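Local coordinates for protein citrate synthase (Metallosphaera sedula, PDB 6ABW) that probably condenses oxaloacetate with acetyl-CoA and water to give citrate and free CoA, a step of the tricarboxylic acid cycle, at residues Ser167-Lys170 and Ala171-Arg175; Val143-Val146 and Leu147-Lys150; Gly336-Val339 and Tyr340-Thr343. One frame throughout, in Å; residues are numbered along the deposited sequence.

Contact 1 of 3, residues Ser167-Lys170 and Ala171-Arg175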
loop_
_atom_site.group_PDB
_atom_site.type_symbol
_atom_site.label_atom_id
_atom_site.label_comp_id
_atom_site.label_asym_id
_atom_site.label_seq_id
_atom_site.Cartn_x
_atom_site.Cartn_y
_atom_site.Cartn_z
ATOM N N SER A 167 11.019 -10.841 24.224
ATOM C CA SER A 167 11.608 -11.446 23.003
ATOM C C SER A 167 12.028 -10.387 21.993
ATOM O O SER A 167 13.139 -10.464 21.393
ATOM C CB SER A 167 10.666 -12.458 22.373
ATOM O OG SER A 167 10.436 -13.566 23.228
ATOM N N PHE A 168 11.192 -9.347 21.878
ATOM C CA PHE A 168 11.451 -8.229 20.958
ATOM C C PHE A 168 12.674 -7.403 21.418
ATOM O O PHE A 168 13.628 -7.107 20.657
ATOM C CB PHE A 168 10.161 -7.372 20.783
ATOM C CG PHE A 168 10.437 -6.113 20.027
ATOM C CD1 PHE A 168 10.857 -6.192 18.698
ATOM C CD2 PHE A 168 10.382 -4.828 20.651
ATOM C CE1 PHE A 168 11.160 -5.057 17.969
ATOM C CE2 PHE A 168 10.694 -3.692 19.922
ATOM C CZ PHE A 168 11.057 -3.800 18.568
ATOM N N LEU A 169 12.738 -7.087 22.722
ATOM C CA LEU A 169 13.868 -6.351 23.260
ATOM C C LEU A 169 15.185 -7.136 23.217
ATOM O O LEU A 169 16.215 -6.569 22.905
ATOM C CB LEU A 169 13.598 -5.882 24.664
ATOM C CG LEU A 169 12.493 -4.847 24.892
ATOM C CD1 LEU A 169 12.250 -4.688 26.386
ATOM C CD2 LEU A 169 12.835 -3.522 24.255
ATOM N N LYS A 170 15.136 -8.428 23.498
ATOM C CA LYS A 170 16.322 -9.248 23.381
ATOM C C LYS A 170 16.827 -9.384 21.972
ATOM O O LYS A 170 18.031 -9.324 21.757
ATOM C CB LYS A 170 16.060 -10.627 23.961
ATOM C CG LYS A 170 15.971 -10.623 25.449
ATOM C CD LYS A 170 15.942 -12.096 25.939
ATOM C CE LYS A 170 17.328 -12.762 25.789
ATOM N NZ LYS A 170 17.251 -14.239 25.941
ATOM N N ALA A 171 15.934 -9.528 20.991
ATOM C CA ALA A 171 16.365 -9.588 19.586
ATOM C C ALA A 171 16.938 -8.245 19.166
ATOM O O ALA A 171 18.027 -8.156 18.543
ATOM C CB ALA A 171 15.199 -9.983 18.670
ATOM N N SER A 172 16.259 -7.163 19.548
ATOM C CA SER A 172 16.741 -5.820 19.215
ATOM C C SER A 172 18.167 -5.474 19.699
ATOM O O SER A 172 18.977 -4.868 18.964
ATOM C CB SER A 172 15.761 -4.753 19.736
ATOM O OG SER A 172 14.517 -4.841 19.044
ATOM N N PHE A 173 18.449 -5.844 20.966
ATOM C CA PHE A 173 19.626 -5.314 21.598
ATOM C C PHE A 173 20.706 -6.337 22.015
ATOM O O PHE A 173 21.814 -5.904 22.457
ATOM C CB PHE A 173 19.132 -4.550 22.847
ATOM C CG PHE A 173 18.272 -3.347 22.518
ATOM C CD1 PHE A 173 18.780 -2.341 21.724
ATOM C CD2 PHE A 173 17.035 -3.204 23.091
ATOM C CE1 PHE A 173 18.008 -1.208 21.433
ATOM C CE2 PHE A 173 16.226 -2.080 22.778
ATOM C CZ PHE A 173 16.714 -1.114 21.954
ATOM N N SER A 174 20.411 -7.611 21.903
ATOM C CA SER A 174 21.378 -8.696 22.331
ATOM C C SER A 174 21.839 -8.527 23.799
ATOM O O SER A 174 23.022 -8.576 24.093
ATOM C CB SER A 174 22.632 -8.682 21.468
ATOM O OG SER A 174 22.355 -8.758 20.075
ATOM N N ARG A 175 20.923 -8.228 24.689
ATOM C CA ARG A 175 21.199 -8.249 26.103
ATOM C C ARG A 175 19.834 -8.552 26.710
ATOM O O ARG A 175 18.812 -8.427 26.040
ATOM C CB ARG A 175 21.777 -6.915 26.579
ATOM C CG ARG A 175 20.740 -5.831 26.589
ATOM C CD ARG A 175 21.287 -4.437 26.840
ATOM N NE ARG A 175 20.208 -3.489 26.533
ATOM C CZ ARG A 175 19.127 -3.255 27.300
ATOM N NH1 ARG A 175 18.961 -3.829 28.507
ATOM N NH2 ARG A 175 18.213 -2.392 26.863
#

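Contact 2 of 3, residues Val143-Val146 and Leu147-Lys150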
loop_
_atom_site.group_PDB
_atom_site.type_symbol
_atom_site.label_atom_id
_atom_site.label_comp_id
_atom_site.label_asym_id
_atom_site.label_seq_id
_atom_site.Cartn_x
_atom_site.Cartn_y
_atom_site.Cartn_z
ATOM N N VAL A 143 10.909 -5.481 12.772
ATOM C CA VAL A 143 11.310 -4.228 13.383
ATOM C C VAL A 143 12.687 -4.343 14.083
ATOM O O VAL A 143 13.565 -3.484 13.935
ATOM C CB VAL A 143 10.206 -3.696 14.300
ATOM C CG1 VAL A 143 10.693 -2.450 14.985
ATOM C CG2 VAL A 143 8.962 -3.339 13.486
ATOM N N ALA A 144 12.926 -5.487 14.706
ATOM C CA ALA A 144 14.178 -5.733 15.393
ATOM C C ALA A 144 15.333 -5.712 14.362
ATOM O O ALA A 144 16.384 -5.118 14.610
ATOM C CB ALA A 144 14.095 -7.090 16.128
ATOM N N ASN A 145 15.096 -6.283 13.195
ATOM C CA ASN A 145 16.098 -6.374 12.139
ATOM C C ASN A 145 16.325 -5.087 11.367
ATOM O O ASN A 145 17.405 -4.802 10.907
ATOM C CB ASN A 145 15.874 -7.611 11.302
ATOM C CG ASN A 145 16.356 -8.847 12.062
ATOM O OD1 ASN A 145 17.555 -8.977 12.327
ATOM N ND2 ASN A 145 15.403 -9.625 12.592
ATOM N N VAL A 146 15.257 -4.242 11.290
ATOM C CA VAL A 146 15.392 -2.918 10.736
ATOM C C VAL A 146 16.338 -2.088 11.618
ATOM O O VAL A 146 17.252 -1.409 11.148
ATOM C CB VAL A 146 13.987 -2.271 10.550
ATOM C CG1 VAL A 146 14.075 -0.744 10.315
ATOM C CG2 VAL A 146 13.256 -2.901 9.372
ATOM N N LEU A 147 16.171 -2.170 12.925
ATOM C CA LEU A 147 17.063 -1.461 13.832
ATOM C C LEU A 147 18.499 -1.951 13.625
ATOM O O LEU A 147 19.476 -1.131 13.526
ATOM C CB LEU A 147 16.590 -1.643 15.285
ATOM C CG LEU A 147 17.719 -1.312 16.317
ATOM C CD1 LEU A 147 17.986 0.159 16.284
ATOM C CD2 LEU A 147 17.272 -1.812 17.686
ATOM N N ARG A 148 18.628 -3.273 13.611
ATOM C CA ARG A 148 19.951 -3.862 13.583
ATOM C C ARG A 148 20.694 -3.604 12.246
ATOM O O ARG A 148 21.882 -3.264 12.208
ATOM C CB ARG A 148 19.851 -5.308 13.976
ATOM C CG ARG A 148 19.545 -5.465 15.462
ATOM C CD ARG A 148 19.353 -6.921 15.830
ATOM N NE ARG A 148 20.627 -7.639 15.884
ATOM C CZ ARG A 148 21.463 -7.635 16.924
ATOM N NH1 ARG A 148 22.603 -8.277 16.812
ATOM N NH2 ARG A 148 21.232 -6.923 18.036
ATOM N N ALA A 149 19.983 -3.671 11.134
ATOM C CA ALA A 149 20.520 -3.206 9.869
ATOM C C ALA A 149 21.003 -1.789 9.849
ATOM O O ALA A 149 22.106 -1.485 9.359
ATOM C CB ALA A 149 19.584 -3.458 8.725
ATOM N N LYS A 150 20.184 -0.890 10.379
ATOM C CA LYS A 150 20.536 0.518 10.377
ATOM C C LYS A 150 21.764 0.785 11.289
ATOM O O LYS A 150 22.578 1.649 10.967
ATOM C CB LYS A 150 19.338 1.379 10.741
ATOM C CG LYS A 150 18.317 1.452 9.619
ATOM C CD LYS A 150 17.078 2.275 10.017
ATOM C CE LYS A 150 17.314 3.780 10.034
ATOM N NZ LYS A 150 17.840 4.431 8.797
#

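Contact 3 of 3, residues Gly336-Val339 and Tyr340-Thr343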
loop_
_atom_site.group_PDB
_atom_site.type_symbol
_atom_site.label_atom_id
_atom_site.label_comp_id
_atom_site.label_asym_id
_atom_site.label_seq_id
_atom_site.Cartn_x
_atom_site.Cartn_y
_atom_site.Cartn_z
ATOM N N GLY A 336 16.584 2.161 24.699
ATOM C CA GLY A 336 17.754 2.008 23.799
ATOM C C GLY A 336 17.475 2.222 22.340
ATOM O O GLY A 336 18.354 2.026 21.517
ATOM N N PHE A 337 16.243 2.651 22.002
ATOM C CA PHE A 337 15.940 2.823 20.597
ATOM C C PHE A 337 16.357 4.200 20.142
ATOM O O PHE A 337 16.035 5.182 20.783
ATOM C CB PHE A 337 14.464 2.587 20.281
ATOM C CG PHE A 337 14.019 1.153 20.454
ATOM C CD1 PHE A 337 14.259 0.203 19.439
ATOM C CD2 PHE A 337 13.328 0.751 21.544
ATOM C CE1 PHE A 337 13.887 -1.096 19.596
ATOM C CE2 PHE A 337 12.895 -0.561 21.684
ATOM C CZ PHE A 337 13.212 -1.507 20.734
ATOM N N PRO A 338 17.029 4.279 18.983
ATOM C CA PRO A 338 17.254 5.611 18.454
ATOM C C PRO A 338 15.945 6.291 17.986
ATOM O O PRO A 338 14.996 5.599 17.584
ATOM C CB PRO A 338 18.236 5.383 17.310
ATOM C CG PRO A 338 18.563 3.940 17.312
ATOM C CD PRO A 338 17.691 3.196 18.225
ATOM N N VAL A 339 16.007 7.599 17.842
ATOM C CA VAL A 339 14.869 8.394 17.413
ATOM C C VAL A 339 14.326 7.890 16.033
ATOM O O VAL A 339 13.130 7.866 15.781
ATOM C CB VAL A 339 15.209 9.881 17.338
ATOM C CG1 VAL A 339 14.029 10.699 16.787
ATOM C CG2 VAL A 339 15.558 10.383 18.754
ATOM N N TYR A 340 15.199 7.449 15.158
ATOM C CA TYR A 340 14.769 7.027 13.829
ATOM C C TYR A 340 13.829 5.815 13.842
ATOM O O TYR A 340 13.259 5.475 12.798
ATOM C CB TYR A 340 15.940 6.799 12.824
ATOM C CG TYR A 340 16.947 5.733 13.176
ATOM C CD1 TYR A 340 16.606 4.392 13.163
ATOM C CD2 TYR A 340 18.287 6.069 13.476
ATOM C CE1 TYR A 340 17.526 3.402 13.447
ATOM C CE2 TYR A 340 19.206 5.076 13.793
ATOM C CZ TYR A 340 18.837 3.762 13.754
ATOM O OH TYR A 340 19.730 2.762 14.067
ATOM N N MET A 341 13.717 5.133 14.957
ATOM C CA MET A 341 12.885 3.971 15.084
ATOM C C MET A 341 11.512 4.322 15.620
ATOM O O MET A 341 10.698 3.404 15.659
ATOM C CB MET A 341 13.482 2.913 16.039
ATOM C CG MET A 341 14.723 2.190 15.499
ATOM S SD MET A 341 14.482 1.362 13.941
ATOM C CE MET A 341 13.286 0.122 14.361
ATOM N N PHE A 342 11.206 5.558 16.059
ATOM C CA PHE A 342 9.987 5.702 16.838
ATOM C C PHE A 342 8.655 5.387 16.099
ATOM O O PHE A 342 7.773 4.736 16.650
ATOM C CB PHE A 342 9.909 7.074 17.483
ATOM C CG PHE A 342 10.980 7.402 18.512
ATOM C CD1 PHE A 342 11.833 6.476 19.009
ATOM C CD2 PHE A 342 11.026 8.710 18.998
ATOM C CE1 PHE A 342 12.800 6.871 19.961
ATOM C CE2 PHE A 342 11.939 9.117 19.937
ATOM C CZ PHE A 342 12.841 8.176 20.429
ATOM N N THR A 343 8.545 5.835 14.855
ATOM C CA THR A 343 7.355 5.545 14.090
ATOM C C THR A 343 7.256 4.032 13.758
ATOM O O THR A 343 6.157 3.516 13.642
ATOM C CB THR A 343 7.234 6.464 12.858
ATOM O OG1 THR A 343 7.013 7.801 13.369
ATOM C CG2 THR A 343 6.025 6.090 12.003
#

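Contact 1 of 3, residues Ser167-Lys170 and Ala171-Arg175
S172 sets its hydroxyl over one face of the F168 ring, one helical turn back. OG lies 3.5 Å from CE1 of F168, displaced toward the rim of the ring. The same hydroxyl donates to the backbone O of F168, with OG to O at 2.9 Å. It reaches that oxygen from above the carbonyl plane. The amide N of S172 also gives its hydrogen to F168 O, so two donors of one residue grip a single carbonyl. The torsion of S172 makes this possible: OG stands beside its own N and opposite the carbonyl carbon (chi1 -66°), which turns it back along the helix. With an alanine here, F168 O would probably be left with the amide alone and a gap would open over the F168 ring.

This is the C-terminal turn of helix 164-173, part of the largely helical citrate synthase fold. S174 leaves the helix with positive phi (55°), yet its N still bonds to K170 O at 2.9 Å. L169 and F173 lie side by side and point the same way, with L169 CD2 4.0 Å from F173 CE2. One face of the F173 ring takes CB of S172, toward the rim. K170 brings CG to 3.6 Å from R175 O. Beyond the turn, R175 forms a salt bridge with E181, and F168 packs on V143 and L345.

Contact 2 of 3, residues Val143-Val146 and Leu147-Lys150
R148 lays the start of its chain along the carbonyl of A144. Its CG is 3.3 Å from A144 O, and CD follows at 3.7 Å from the same oxygen. The amide N of R148 bonds to this oxygen too, at 3.1 Å, so the aliphatic chain flanks an acceptor already in use. K150 repeats the pattern on V146: its CG sits 3.4 Å from V146 O, which accepts the amide N of K150. In both residues CG stands beside the backbone N (chi1 -71° in R148), which directs the chain back over the preceding turn. A149 touches N145 O with CB at 3.4 Å, and its N bonds to that oxygen at 2.8 Å in a nearly straight line (170°).

All four bonds join residues four apart, the regular alpha-helical pattern. The turns belong to the later part of helix 128-151, a long helix of the citrate synthase fold that is packed on several sides here. V146 lies against A104 and M107 of helix 104-119, A149 against I95 and Y96 of helix 89-97, and L147 against F173 and P338.

The polar ends find their partners farther out. The chain of R148 bends at its third torsion, and its guanidinium group donates to K154 O and S172 O. N145 ND2 bonds to T141 O and A156 O. K150 NZ is held by S102 O.

Contact 3 of 3, residues Gly336-Val339 and Tyr340-Thr343
The ring of F342 is covered on one face by the backbone of V339. CA of V339 sits over the ring centre, 3.7 Å from the centroid and 14° off the normal, a CH-pi contact. V339 O lies over a face of this ring as well, while F337 O comes to its edge near the ring plane. The Y340 ring receives P338 over one face. CB of P338 is 3.9 Å from the centroid in a second CH-pi contact, and CG touches CZ of Y340 at 3.6 Å. Y340 has CG between its own N and carbonyl carbon (chi1 61°), which turns the ring back under the proline.

Two backbone bonds close the turn. M341 N donates to P338 O and F342 N to V339 O, both at 3.0 Å and both reaching the oxygen from above the carbonyl plane. These bonds span three residues, as in a 3-10 turn. M341 lies beside P338, with CG 4.2 Å from CD of P338. At the other end of the segment G336 closes helix 325-335 with a Schellman motif. Its positive phi (112°) would press a side chain against the preceding carbonyl oxygen.

Residues 336-343 lead from helix 325-335 through a 3-10 turn into helix 342-365. Y340 OH bonds to E151, and its ring takes a cation-pi contact from K150. Y340 and M341 rest on L147 of helix 128-151. On helix 233-244, F238 meets the F342 ring edge to face. F337 packs against L169 and S172 of helix 164-173.

Overall arrangement
Along the chain, contact 2 comes first, on helix 128-151. Contact 1 follows at the end of helix 164-173, the next helix, and contact 3 comes much later, between helices 325-335 and 342-365. Each is local, joining adjacent segments without closing a long loop, and the three run in series with no nesting or crossing. In space they meet, with centres 10 to 14 Å apart. Contact 2 is joined to contact 1 by a hydrogen bond from its arginine and to contact 3 by apolar and cation-pi packing. F337 of contact 3 packs on F168 and F173 of contact 1. The connection leading into helix 342-365 thus lies against both earlier helices.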